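Local coordinates for putative flagellar protein FliS (Parabacteroides merdae ATCC 43184, PDB 4YOK), which is of unknown function but combines a prealbumin-like N-terminal domain with a C-terminal beta domain probably related to the E-set group, at residues I47-F50 with T56-A59; L23-T28 with G75-N80; A118-N123 with S132-L137; Q142-V147 with S198-L203; E107-T112 with A183-L188. All coordinates share one frame; numbering follows the deposited sequence.

Contact 1: I47-F50 with T56-A59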
# COMPACT_ATOMS: atom_id res chain seq x y z
N ILE A 47 17.24 -5.68 9.45
CA ILE A 47 16.84 -6.52 8.32
C ILE A 47 15.70 -5.79 7.59
O ILE A 47 14.75 -5.40 8.25
CB ILE A 47 16.45 -7.96 8.78
CG1 ILE A 47 17.69 -8.71 9.35
CG2 ILE A 47 15.82 -8.76 7.60
CD1 ILE A 47 17.38 -9.82 10.39
N SER A 48 15.80 -5.60 6.27
CA SER A 48 14.72 -4.95 5.50
C SER A 48 13.64 -5.96 5.15
O SER A 48 13.95 -7.10 4.78
CB SER A 48 15.24 -4.31 4.22
OG SER A 48 16.15 -3.26 4.46
N VAL A 49 12.37 -5.56 5.28
CA VAL A 49 11.27 -6.44 4.84
C VAL A 49 10.41 -5.61 3.91
O VAL A 49 10.18 -4.42 4.15
CB VAL A 49 10.43 -7.19 5.93
CG1 VAL A 49 11.31 -8.15 6.74
CG2 VAL A 49 9.67 -6.24 6.83
N PHE A 50 9.99 -6.20 2.81
CA PHE A 50 9.25 -5.48 1.78
C PHE A 50 7.76 -5.80 1.96
O PHE A 50 7.39 -6.96 2.15
CB PHE A 50 9.84 -5.82 0.39
CG PHE A 50 11.36 -5.71 0.39
CD1 PHE A 50 12.16 -6.78 0.80
CD2 PHE A 50 11.98 -4.50 0.10
CE1 PHE A 50 13.55 -6.64 0.91
CE2 PHE A 50 13.38 -4.38 0.17
CZ PHE A 50 14.15 -5.45 0.57
N THR A 56 0.87 -6.96 3.70
CA THR A 56 1.46 -8.08 4.42
C THR A 56 2.94 -8.20 4.12
O THR A 56 3.42 -7.74 3.08
CB THR A 56 0.74 -9.41 4.08
OG1 THR A 56 1.00 -9.73 2.71
CG2 THR A 56 -0.76 -9.38 4.32
N PHE A 57 3.65 -8.89 4.99
CA PHE A 57 5.06 -9.19 4.85
C PHE A 57 5.33 -10.53 5.53
O PHE A 57 4.57 -10.96 6.40
CB PHE A 57 5.95 -8.05 5.43
CG PHE A 57 5.59 -7.60 6.84
CD1 PHE A 57 4.63 -6.62 7.06
CD2 PHE A 57 6.20 -8.18 7.95
CE1 PHE A 57 4.29 -6.22 8.36
CE2 PHE A 57 5.85 -7.80 9.25
CZ PHE A 57 4.89 -6.82 9.45
N SER A 58 6.36 -11.24 5.05
CA SER A 58 6.76 -12.52 5.64
C SER A 58 8.26 -12.65 5.53
O SER A 58 8.87 -12.17 4.56
CB SER A 58 6.05 -13.70 5.01
OG SER A 58 6.48 -13.95 3.68
N ALA A 59 8.86 -13.22 6.57
CA ALA A 59 10.31 -13.38 6.61
C ALA A 59 10.67 -14.64 7.35
O ALA A 59 10.05 -14.94 8.38
CB ALA A 59 10.95 -12.18 7.31
O HOH W 1 7.84 -9.65 2.97
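Phe50 and Phe57 mark the closest approach of the two backbones, with Phe50 CA 6.4 Å from Phe57 CA. Strands 47-50 and 56-59 belong to different sheets of the prealbumin-like sandwich, and their axes come within 6.8 Å at an angle of 137°. The five residues between them carry the chain from one sheet to the other, which illustrates how a sandwich can be closed at a corner without strand pairing. No direct hydrogen bond links the segments. Each finds its backbone partners in its own sheet: Val49 bonds to Leu34, whereas Phe57 bonds to Gly14 and Ala59 to Leu12.

Val49 supplies the apolar part by dividing its methyls between two neighbours. CG1 meets Ala59 CB at 4.1 Å, and CG2 comes obliquely to the Phe57 ring, where Val49 CG2 lies 4.1 Å from Phe57 CD2. The CB atoms of Val49, Phe57 and Ala59 all point into the gap. With chi1 at 50°, however, Phe57 CG sits between its own backbone N and carbonyl carbon, and the ring leads away from strand 47-50. It packs against Leu34 of one sheet and Val16 of the other. The ring's root stays close to the opposite strand, since Phe57 CB is 3.7 Å from Phe50 O.

A single water supplies the polar link at the more exposed end. It donates a hydrogen bond to Phe50 O at 2.8 Å and accepts one from Ser58 N, 3.0 Å from the water oxygen.

Contact 2: L23-T28 with G75-N80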
# COMPACT_ATOMS: atom_id res chain seq x y z
N LEU A 23 -3.58 -2.15 5.28
CA LEU A 23 -3.51 -1.06 4.31
C LEU A 23 -3.21 -1.61 2.95
O LEU A 23 -2.48 -2.61 2.85
CB LEU A 23 -2.41 -0.06 4.72
CG LEU A 23 -2.56 0.63 6.07
CD1 LEU A 23 -1.51 1.70 6.22
CD2 LEU A 23 -3.97 1.19 6.26
N ASN A 24 -3.73 -0.95 1.92
CA ASN A 24 -3.52 -1.29 0.50
C ASN A 24 -2.39 -0.38 -0.02
O ASN A 24 -2.52 0.84 0.01
CB ASN A 24 -4.83 -1.08 -0.24
CG ASN A 24 -5.97 -1.90 0.35
OD1 ASN A 24 -6.82 -1.42 1.11
ND2 ASN A 24 -5.93 -3.16 0.11
N LEU A 25 -1.26 -0.98 -0.41
CA LEU A 25 -0.06 -0.24 -0.79
C LEU A 25 0.53 -0.66 -2.12
O LEU A 25 0.10 -1.64 -2.71
CB LEU A 25 1.00 -0.50 0.32
CG LEU A 25 0.58 -0.14 1.78
CD1 LEU A 25 1.53 -0.73 2.78
CD2 LEU A 25 0.50 1.37 1.97
N ARG A 26 1.60 0.02 -2.53
CA ARG A 26 2.35 -0.41 -3.71
C ARG A 26 3.23 -1.54 -3.22
O ARG A 26 4.09 -1.33 -2.34
CB ARG A 26 3.18 0.74 -4.31
CG ARG A 26 4.12 0.19 -5.41
CD ARG A 26 4.77 1.27 -6.27
NE ARG A 26 5.71 0.61 -7.19
CZ ARG A 26 6.91 1.05 -7.52
NH1 ARG A 26 7.35 2.22 -7.06
NH2 ARG A 26 7.70 0.34 -8.31
N GLY A 27 2.97 -2.73 -3.74
CA GLY A 27 3.67 -3.94 -3.30
C GLY A 27 4.76 -4.40 -4.24
O GLY A 27 5.14 -5.57 -4.18
N THR A 28 5.25 -3.52 -5.11
CA THR A 28 6.29 -3.84 -6.10
C THR A 28 7.49 -2.90 -5.99
O THR A 28 7.35 -1.80 -5.44
CB THR A 28 5.72 -3.71 -7.53
OG1 THR A 28 5.25 -2.37 -7.72
CG2 THR A 28 4.61 -4.75 -7.84
N GLY A 75 6.38 5.66 3.14
CA GLY A 75 5.01 5.18 3.28
C GLY A 75 3.97 6.29 3.34
O GLY A 75 4.28 7.42 3.73
N PRO A 76 2.70 5.97 3.01
CA PRO A 76 1.64 7.00 3.02
C PRO A 76 1.10 7.26 4.45
O PRO A 76 -0.12 7.22 4.71
CB PRO A 76 0.56 6.38 2.13
CG PRO A 76 0.68 4.90 2.39
CD PRO A 76 2.18 4.67 2.50
N TRP A 77 2.03 7.49 5.40
CA TRP A 77 1.68 7.69 6.80
C TRP A 77 2.65 8.65 7.47
O TRP A 77 3.73 8.91 6.93
CB TRP A 77 1.63 6.34 7.55
CG TRP A 77 2.85 5.45 7.36
CD1 TRP A 77 4.12 5.67 7.81
CD2 TRP A 77 2.89 4.22 6.62
NE1 TRP A 77 4.95 4.65 7.38
CE2 TRP A 77 4.20 3.71 6.72
CE3 TRP A 77 1.91 3.46 5.94
CZ2 TRP A 77 4.57 2.49 6.14
CZ3 TRP A 77 2.28 2.26 5.37
CH2 TRP A 77 3.59 1.77 5.48
N VAL A 78 2.24 9.20 8.64
CA VAL A 78 3.04 10.15 9.42
C VAL A 78 4.40 9.51 9.70
O VAL A 78 4.48 8.33 10.04
CB VAL A 78 2.35 10.57 10.76
CG1 VAL A 78 3.16 11.64 11.50
CG2 VAL A 78 0.92 11.04 10.55
N ASN A 79 5.47 10.29 9.59
CA ASN A 79 6.83 9.84 9.86
C ASN A 79 7.08 9.87 11.38
O ASN A 79 7.89 10.65 11.88
CB ASN A 79 7.84 10.73 9.10
CG ASN A 79 9.21 10.14 9.06
OD1 ASN A 79 9.39 8.92 9.11
ND2 ASN A 79 10.22 11.00 8.95
N ASN A 80 6.38 8.98 12.11
CA ASN A 80 6.43 8.88 13.57
C ASN A 80 7.30 7.76 14.10
O ASN A 80 7.32 7.57 15.31
CB ASN A 80 5.01 8.67 14.11
CG ASN A 80 4.25 9.92 14.43
OD1 ASN A 80 4.82 10.95 14.81
ND2 ASN A 80 2.93 9.85 14.35
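Trp77, which meets Leu23 and Leu25 across the contact, lays its indole back over its own chain, with Gly75 and Pro76 on one face. Gly75 CA sits over the centre of the Trp77 ring, 3.8 Å above its plane, and Pro76 CD lies on the same face, toward the rim. Gly75, having no side chain, leaves room for the indole. An inverse gamma turn centred on Pro76 accompanies the fold-back, together with a weak hydrogen bond from Trp77 N to Gly75 O. The indole is swung there by a chi1 of 50°, which places Trp77 CG between the two backbone branches.

The opposing loop answers with leucine methyls alone. Leu25 CD2 reaches both residues, lying 3.6 Å from Pro76 CG and 3.9 Å from Trp77 CZ3, while the Leu25 side chain runs at about a right angle to that of Trp77. Leu23 CD1 approaches the benzo part of the indole obliquely, 3.9 Å from Trp77 CE3. No hydrogen bond passes between the loops, and the four touching residues are buried.

Beyond this patch, the loop 23-28 is fixed by polar contacts. Arg26 NE donates to Thr28 OG1 at 3.1 Å, with the oxygen close to the guanidinium plane, and Thr28 OG1 is also hydrogen-bonded to Asp145. Gly75 N is bonded to Asp193, and Pro76 packs on Ile196, both from the C-terminal half of the chain. The arrangement is consistent with an interface between the prealbumin-like sandwich and the following beta domain, to which these loops bond.

Contact 3: A118-N123 with S132-L137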
# COMPACT_ATOMS: atom_id res chain seq x y z
N ALA A 118 -15.01 5.84 -11.37
CA ALA A 118 -14.58 5.57 -10.00
C ALA A 118 -15.28 6.53 -9.04
O ALA A 118 -15.17 7.75 -9.18
CB ALA A 118 -13.05 5.71 -9.89
N SER A 119 -16.08 5.96 -8.14
CA SER A 119 -16.73 6.72 -7.08
C SER A 119 -16.21 6.17 -5.77
O SER A 119 -16.14 4.95 -5.63
CB SER A 119 -18.25 6.58 -7.17
OG SER A 119 -18.71 7.32 -8.28
N PHE A 120 -15.78 7.04 -4.85
CA PHE A 120 -15.22 6.60 -3.56
C PHE A 120 -15.13 7.77 -2.62
O PHE A 120 -15.42 8.92 -3.01
CB PHE A 120 -13.83 5.92 -3.73
CG PHE A 120 -12.80 6.73 -4.48
CD1 PHE A 120 -12.77 6.72 -5.88
CD2 PHE A 120 -11.81 7.43 -3.81
CE1 PHE A 120 -11.82 7.46 -6.58
CE2 PHE A 120 -10.83 8.15 -4.52
CZ PHE A 120 -10.88 8.20 -5.89
N MSE A 121 -14.81 7.48 -1.37
CA MSE A 121 -14.64 8.48 -0.32
C MSE A 121 -13.18 8.58 0.09
O MSE A 121 -12.51 7.56 0.26
CB MSE A 121 -15.49 8.10 0.90
CG MSE A 121 -16.96 8.30 0.68
SE MSE A 121 -17.48 9.97 1.52
CE MSE A 121 -17.10 9.44 3.42
N ILE A 122 -12.69 9.80 0.25
CA ILE A 122 -11.34 10.08 0.74
C ILE A 122 -11.52 10.71 2.09
O ILE A 122 -12.10 11.80 2.20
CB ILE A 122 -10.48 10.95 -0.20
CG1 ILE A 122 -10.25 10.26 -1.56
CG2 ILE A 122 -9.13 11.31 0.50
CD1 ILE A 122 -9.72 11.22 -2.67
N ASN A 123 -11.09 10.00 3.12
CA ASN A 123 -11.18 10.44 4.51
C ASN A 123 -9.83 10.95 4.97
O ASN A 123 -8.85 10.21 4.93
CB ASN A 123 -11.63 9.25 5.39
CG ASN A 123 -12.83 8.52 4.81
OD1 ASN A 123 -13.92 9.07 4.76
ND2 ASN A 123 -12.62 7.34 4.23
N SER A 132 -2.05 15.52 -2.92
CA SER A 132 -1.17 15.91 -4.03
C SER A 132 -1.81 15.45 -5.37
O SER A 132 -2.02 16.25 -6.28
CB SER A 132 0.22 15.31 -3.85
OG SER A 132 1.02 15.56 -5.00
N ARG A 133 -2.20 14.16 -5.43
CA ARG A 133 -2.88 13.64 -6.61
C ARG A 133 -3.68 12.40 -6.29
O ARG A 133 -3.40 11.69 -5.32
CB ARG A 133 -1.90 13.36 -7.79
CG ARG A 133 -0.84 12.32 -7.53
CD ARG A 133 -0.03 12.12 -8.79
NE ARG A 133 1.00 11.10 -8.61
CZ ARG A 133 2.30 11.36 -8.46
NH1 ARG A 133 2.74 12.61 -8.50
NH2 ARG A 133 3.17 10.37 -8.30
N VAL A 134 -4.70 12.17 -7.12
CA VAL A 134 -5.55 10.99 -7.10
C VAL A 134 -5.31 10.28 -8.44
O VAL A 134 -5.26 10.94 -9.49
CB VAL A 134 -7.02 11.37 -6.84
CG1 VAL A 134 -7.92 10.14 -6.93
CG2 VAL A 134 -7.17 12.04 -5.47
N MSE A 135 -5.16 8.96 -8.41
CA MSE A 135 -4.84 8.19 -9.61
C MSE A 135 -5.85 7.08 -9.86
O MSE A 135 -6.22 6.35 -8.93
CB MSE A 135 -3.43 7.57 -9.50
CG MSE A 135 -2.33 8.61 -9.31
SE MSE A 135 -0.66 7.74 -8.86
CE MSE A 135 -1.07 7.49 -6.90
N LEU A 136 -6.31 6.99 -11.11
CA LEU A 136 -7.21 5.94 -11.60
C LEU A 136 -6.32 5.01 -12.40
O LEU A 136 -5.61 5.47 -13.29
CB LEU A 136 -8.35 6.54 -12.44
CG LEU A 136 -9.67 6.77 -11.69
CD1 LEU A 136 -9.51 7.67 -10.47
CD2 LEU A 136 -10.77 7.24 -12.62
N LEU A 137 -6.28 3.72 -12.01
CA LEU A 137 -5.37 2.75 -12.62
C LEU A 137 -6.06 1.51 -13.11
O LEU A 137 -7.01 1.02 -12.48
CB LEU A 137 -4.31 2.32 -11.56
CG LEU A 137 -3.55 3.43 -10.84
CD1 LEU A 137 -2.92 2.91 -9.53
CD2 LEU A 137 -2.52 4.07 -11.75
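Val134, with chi1 at 176°, aims CG1 at Phe120 and CG2 at Ile122: CG1 lies opposite the backbone N, CG2 opposite the carbonyl carbon, and each meets a different residue of strand 118-123. Phe120 has its chi1 at 53°, which sets CG between its backbone N and carbonyl carbon, and from there the ring extends until CZ reaches the other strand. Val134 CG1 comes to the edge of this ring, near its plane, and lies 3.7 Å from Phe120 CZ. The two side chains slide past each other in opposite directions. Ile122 instead meets the valine tip to tip, with Ile122 CD1 3.9 Å from Val134 CG2.

Further along, Leu136 leaves its backbone at an angle to the gap but turns its branched end inward, with an unusual chi1 of -97°. Its isobutyl group then rests against a small residue, and Ala118 CB lies 3.9 Å from Leu136 CD2 with the Leu136 CG and CD1 atoms little farther off. Large is thus matched with small at this end of the contact.

The strand axes stay 9.9 Å apart, a separation filled by side chains, and no hydrogen bond crosses it. Backbone bonding runs within each sheet, as between Phe120 and Val163. Val163 also touches Phe120 and Ile122, while Leu165 touches Leu136. Near the start of strand 131-139 is a classic beta bulge, where Ser132 and Arg133 both face Leu188. All five touching residues are buried, and this apolar layer between two antiparallel sheets is the interior of a beta sandwich, consistent with the immunoglobulin-like fold of the E-set group.

Contact 4: Q142-V147 with S198-L203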
# COMPACT_ATOMS: atom_id res chain seq x y z
N GLN A 142 -2.77 -8.94 -11.57
CA GLN A 142 -3.21 -8.72 -10.17
C GLN A 142 -2.45 -7.57 -9.53
O GLN A 142 -2.85 -7.10 -8.46
CB GLN A 142 -2.97 -9.98 -9.32
CG GLN A 142 -3.68 -11.23 -9.78
CD GLN A 142 -3.02 -12.47 -9.22
OE1 GLN A 142 -2.19 -12.43 -8.29
NE2 GLN A 142 -3.35 -13.62 -9.79
N PHE A 143 -1.31 -7.14 -10.13
CA PHE A 143 -0.53 -6.02 -9.58
C PHE A 143 -0.89 -4.72 -10.28
O PHE A 143 -0.79 -4.63 -11.51
CB PHE A 143 0.99 -6.28 -9.72
CG PHE A 143 1.47 -7.40 -8.82
CD1 PHE A 143 1.76 -7.15 -7.48
CD2 PHE A 143 1.61 -8.69 -9.31
CE1 PHE A 143 2.20 -8.19 -6.64
CE2 PHE A 143 2.04 -9.73 -8.47
CZ PHE A 143 2.34 -9.47 -7.14
N ALA A 144 -1.30 -3.71 -9.50
CA ALA A 144 -1.64 -2.39 -10.06
C ALA A 144 -1.16 -1.33 -9.12
O ALA A 144 -1.50 -1.36 -7.94
CB ALA A 144 -3.14 -2.26 -10.29
N ASP A 145 -0.35 -0.38 -9.61
CA ASP A 145 0.12 0.74 -8.79
C ASP A 145 0.55 1.89 -9.71
O ASP A 145 0.35 1.80 -10.93
CB ASP A 145 1.23 0.32 -7.79
CG ASP A 145 2.40 -0.37 -8.45
OD1 ASP A 145 3.11 0.29 -9.24
OD2 ASP A 145 2.68 -1.55 -8.09
N ASP A 146 1.09 2.99 -9.15
CA ASP A 146 1.47 4.17 -9.92
C ASP A 146 2.54 3.89 -11.01
O ASP A 146 2.60 4.63 -11.99
CB ASP A 146 1.92 5.32 -9.00
CG ASP A 146 3.03 5.02 -8.01
OD1 ASP A 146 3.58 3.90 -8.05
OD2 ASP A 146 3.31 5.88 -7.15
N VAL A 147 3.32 2.79 -10.86
CA VAL A 147 4.37 2.41 -11.84
C VAL A 147 3.89 1.22 -12.66
O VAL A 147 4.13 1.17 -13.86
CB VAL A 147 5.73 2.09 -11.13
CG1 VAL A 147 6.79 1.59 -12.12
CG2 VAL A 147 6.26 3.30 -10.36
N SER A 198 -6.79 1.75 -2.87
CA SER A 198 -7.94 0.90 -2.63
C SER A 198 -7.47 -0.55 -2.79
O SER A 198 -6.39 -0.76 -3.35
CB SER A 198 -9.02 1.20 -3.67
OG SER A 198 -8.62 0.81 -4.98
N PRO A 199 -8.24 -1.59 -2.41
CA PRO A 199 -7.88 -2.95 -2.85
C PRO A 199 -7.93 -3.02 -4.38
O PRO A 199 -8.59 -2.18 -5.02
CB PRO A 199 -9.01 -3.83 -2.27
CG PRO A 199 -9.66 -3.00 -1.22
CD PRO A 199 -9.54 -1.59 -1.69
N VAL A 200 -7.25 -4.00 -4.97
CA VAL A 200 -7.31 -4.22 -6.41
C VAL A 200 -8.64 -4.94 -6.66
O VAL A 200 -8.95 -5.88 -5.92
CB VAL A 200 -6.09 -5.04 -6.90
CG1 VAL A 200 -6.22 -5.47 -8.37
CG2 VAL A 200 -4.80 -4.28 -6.66
N VAL A 201 -9.41 -4.50 -7.66
CA VAL A 201 -10.70 -5.07 -8.06
C VAL A 201 -10.59 -5.68 -9.46
O VAL A 201 -10.25 -4.96 -10.40
CB VAL A 201 -11.81 -3.95 -8.00
CG1 VAL A 201 -13.16 -4.48 -8.49
CG2 VAL A 201 -11.94 -3.38 -6.58
N ARG A 202 -10.91 -6.98 -9.60
CA ARG A 202 -10.91 -7.62 -10.91
C ARG A 202 -12.20 -7.24 -11.66
O ARG A 202 -13.30 -7.48 -11.16
CB ARG A 202 -10.75 -9.16 -10.81
CG ARG A 202 -10.54 -9.75 -12.18
CD ARG A 202 -10.24 -11.23 -12.16
NE ARG A 202 -10.11 -11.72 -13.52
CZ ARG A 202 -9.77 -12.97 -13.84
NH1 ARG A 202 -9.50 -13.85 -12.89
NH2 ARG A 202 -9.68 -13.33 -15.11
N LEU A 203 -12.06 -6.66 -12.85
CA LEU A 203 -13.22 -6.23 -13.65
C LEU A 203 -13.54 -7.24 -14.74
O LEU A 203 -14.70 -7.31 -15.17
CB LEU A 203 -13.00 -4.84 -14.27
CG LEU A 203 -12.72 -3.68 -13.31
CD1 LEU A 203 -12.54 -2.40 -14.08
CD2 LEU A 203 -13.85 -3.51 -12.29
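Val200, Gln142 and Ala144 carry this contact at one margin of the E-set-like beta sandwich, where the loop 142-147 passes along the outermost strand 196-202. Both methyls of Val200 face one carbonyl oxygen, with Gln142 O 3.7 Å from Val200 CG1 and 3.9 Å from Val200 CG2. The chi1 of 172° sets CG1 opposite the valine N and turns CG2 toward Ala144, whose CB lies 4.5 Å from Val200 CG2, a loose touch.

No hydrogen bond joins the segments, but the loop's polar backbone atoms near the valine are satisfied by other parts of the chain. Gln53, from the N-terminal domain, uses its side-chain amide at both ends: Gln53 NE2 bonds to Gln142 O, and Gln53 OE1 to Ala144 N. The methyls therefore rest on a carbonyl that already has a polar partner.

Each segment also shapes itself. Ahead of the strand residues Val201 and Arg202, Ser198 OG donates to Pro199 O at 3.0 Å, from above the carbonyl plane. In the loop, an Asx turn fixes the bend beyond Ala144: Asp145 OD1 accepts from Val147 N at 3.0 Å through its anti lone pair, with an N-H...O angle of 148°.

Contact 5: E107-T112 with A183-L188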
# COMPACT_ATOMS: atom_id res chain seq x y z
N GLU A 107 -15.38 2.22 -2.29
CA GLU A 107 -14.98 2.25 -3.71
C GLU A 107 -15.91 1.50 -4.63
O GLU A 107 -16.30 0.36 -4.36
CB GLU A 107 -13.57 1.68 -3.92
CG GLU A 107 -12.52 2.30 -3.02
CD GLU A 107 -12.23 1.48 -1.78
OE1 GLU A 107 -13.13 0.75 -1.31
OE2 GLU A 107 -11.09 1.57 -1.27
N GLN A 108 -16.24 2.14 -5.74
CA GLN A 108 -17.03 1.54 -6.81
C GLN A 108 -16.29 1.83 -8.11
O GLN A 108 -16.25 2.99 -8.55
CB GLN A 108 -18.48 2.05 -6.82
CG GLN A 108 -19.39 1.26 -5.86
CD GLN A 108 -19.55 -0.20 -6.25
OE1 GLN A 108 -19.45 -1.11 -5.41
NE2 GLN A 108 -19.78 -0.48 -7.54
N LEU A 109 -15.61 0.81 -8.64
CA LEU A 109 -14.77 0.93 -9.84
C LEU A 109 -15.36 0.12 -10.98
O LEU A 109 -15.71 -1.04 -10.79
CB LEU A 109 -13.32 0.50 -9.58
CG LEU A 109 -12.67 1.00 -8.26
CD1 LEU A 109 -11.24 0.48 -8.13
CD2 LEU A 109 -12.67 2.56 -8.16
N SER A 110 -15.45 0.72 -12.16
CA SER A 110 -16.01 0.01 -13.31
C SER A 110 -15.46 0.59 -14.61
O SER A 110 -14.87 1.68 -14.60
CB SER A 110 -17.54 0.11 -13.30
OG SER A 110 -17.94 1.47 -13.31
N VAL A 111 -15.65 -0.14 -15.72
CA VAL A 111 -15.20 0.30 -17.03
C VAL A 111 -16.31 0.08 -18.04
O VAL A 111 -16.98 -0.95 -18.01
CB VAL A 111 -13.85 -0.28 -17.55
CG1 VAL A 111 -12.67 0.12 -16.67
CG2 VAL A 111 -13.90 -1.79 -17.78
N THR A 112 -16.46 1.04 -18.94
CA THR A 112 -17.34 0.93 -20.10
C THR A 112 -16.39 0.82 -21.31
O THR A 112 -15.19 0.62 -21.12
CB THR A 112 -18.32 2.11 -20.19
OG1 THR A 112 -17.59 3.29 -20.54
CG2 THR A 112 -19.13 2.31 -18.90
N ALA A 183 -8.60 -3.10 -11.60
CA ALA A 183 -8.67 -1.66 -11.35
C ALA A 183 -8.21 -1.34 -9.95
O ALA A 183 -8.30 -2.19 -9.04
CB ALA A 183 -10.10 -1.15 -11.55
N ARG A 184 -7.75 -0.11 -9.76
CA ARG A 184 -7.32 0.38 -8.44
C ARG A 184 -7.36 1.90 -8.43
O ARG A 184 -7.21 2.54 -9.49
CB ARG A 184 -5.89 -0.13 -8.10
CG ARG A 184 -5.64 -0.30 -6.61
CD ARG A 184 -4.21 -0.78 -6.34
NE ARG A 184 -4.02 -1.31 -4.98
CZ ARG A 184 -2.83 -1.54 -4.42
NH1 ARG A 184 -1.71 -1.28 -5.09
NH2 ARG A 184 -2.75 -2.00 -3.17
N VAL A 185 -7.49 2.48 -7.25
CA VAL A 185 -7.37 3.94 -7.15
C VAL A 185 -6.27 4.23 -6.12
O VAL A 185 -6.05 3.42 -5.21
CB VAL A 185 -8.67 4.72 -6.87
CG1 VAL A 185 -9.62 4.64 -8.08
CG2 VAL A 185 -9.36 4.26 -5.59
N GLY A 186 -5.60 5.36 -6.29
CA GLY A 186 -4.53 5.78 -5.38
C GLY A 186 -4.68 7.22 -4.95
O GLY A 186 -5.23 8.04 -5.69
N VAL A 187 -4.21 7.54 -3.73
CA VAL A 187 -4.23 8.89 -3.17
C VAL A 187 -2.84 9.15 -2.57
O VAL A 187 -2.39 8.43 -1.67
CB VAL A 187 -5.37 9.14 -2.14
CG1 VAL A 187 -5.23 10.53 -1.50
CG2 VAL A 187 -6.75 8.99 -2.79
N LEU A 188 -2.17 10.16 -3.11
CA LEU A 188 -0.86 10.61 -2.65
C LEU A 188 -1.01 11.94 -1.90
O LEU A 188 -1.61 12.87 -2.42
CB LEU A 188 0.09 10.79 -3.86
CG LEU A 188 1.50 11.31 -3.55
CD1 LEU A 188 2.35 10.24 -2.85
CD2 LEU A 188 2.19 11.79 -4.83
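Leu109 meets a flat group, the peptide joining Ala183 to Arg184, by laying a methyl over its face. Leu109 CD1 is 3.9 Å from Arg184 N and equally far from Arg184 CA. A second planar group, the Arg184 guanidinium, is carried away from strand 107-111 on a nearly extended side chain. It is gripped there by three backbone oxygens: NE bonds to Ser198 O, NH1 to Ala144 O and NH2 to Leu25 O. One cation thus bonds to the backbone of both domains, while the peptide at its root offers its face to Leu109.

Leu109 spreads its branches along the opposite strand. CD1 also touches Ala183, with Ala183 CB 4.0 Å away, and CD2 meets the valine beyond, where Val185 CG1 lies 3.7 Å from Leu109 CD2. The two side chains cross obliquely. A chi1 of -44° holds Leu109 CG opposite the carbonyl carbon, and chi2 near 180° sets CD1 anti to CA, extending it over the Ala183-Arg184 peptide.

The axes of strands 107-111 and 183-188 approach to 7.7 Å, with no hydrogen bond between them. Bonding stays within each sheet: Gln108 pairs with Ser119, Ala183 with Val201. Leu109 packed between two sheets, with all touching residues buried, is consistent with the interlayer packing of an immunoglobulin-like beta sandwich.

Overall arrangement
Contacts 3 and 5 are the hydrophobic interior of the C-terminal sandwich: their strands are neighbours in the same two sheets, their centres lie 7 Å apart, and apolar groups meet with no hydrogen bond across. Contact 1 plays the corresponding part in the N-terminal sandwich, but at a partly buried corner, where water joins the sheets. It is nested in the chain loop closed by contact 2, a buried meeting of two loops. Contact 4 is smaller and partly buried, and mixes methyls with a carbonyl. Polar chemistry gathers where the domains meet, so that contact 2 touches both contact 4 and contact 5 through hydrogen bonds, whereas contact 1 touches none of the others.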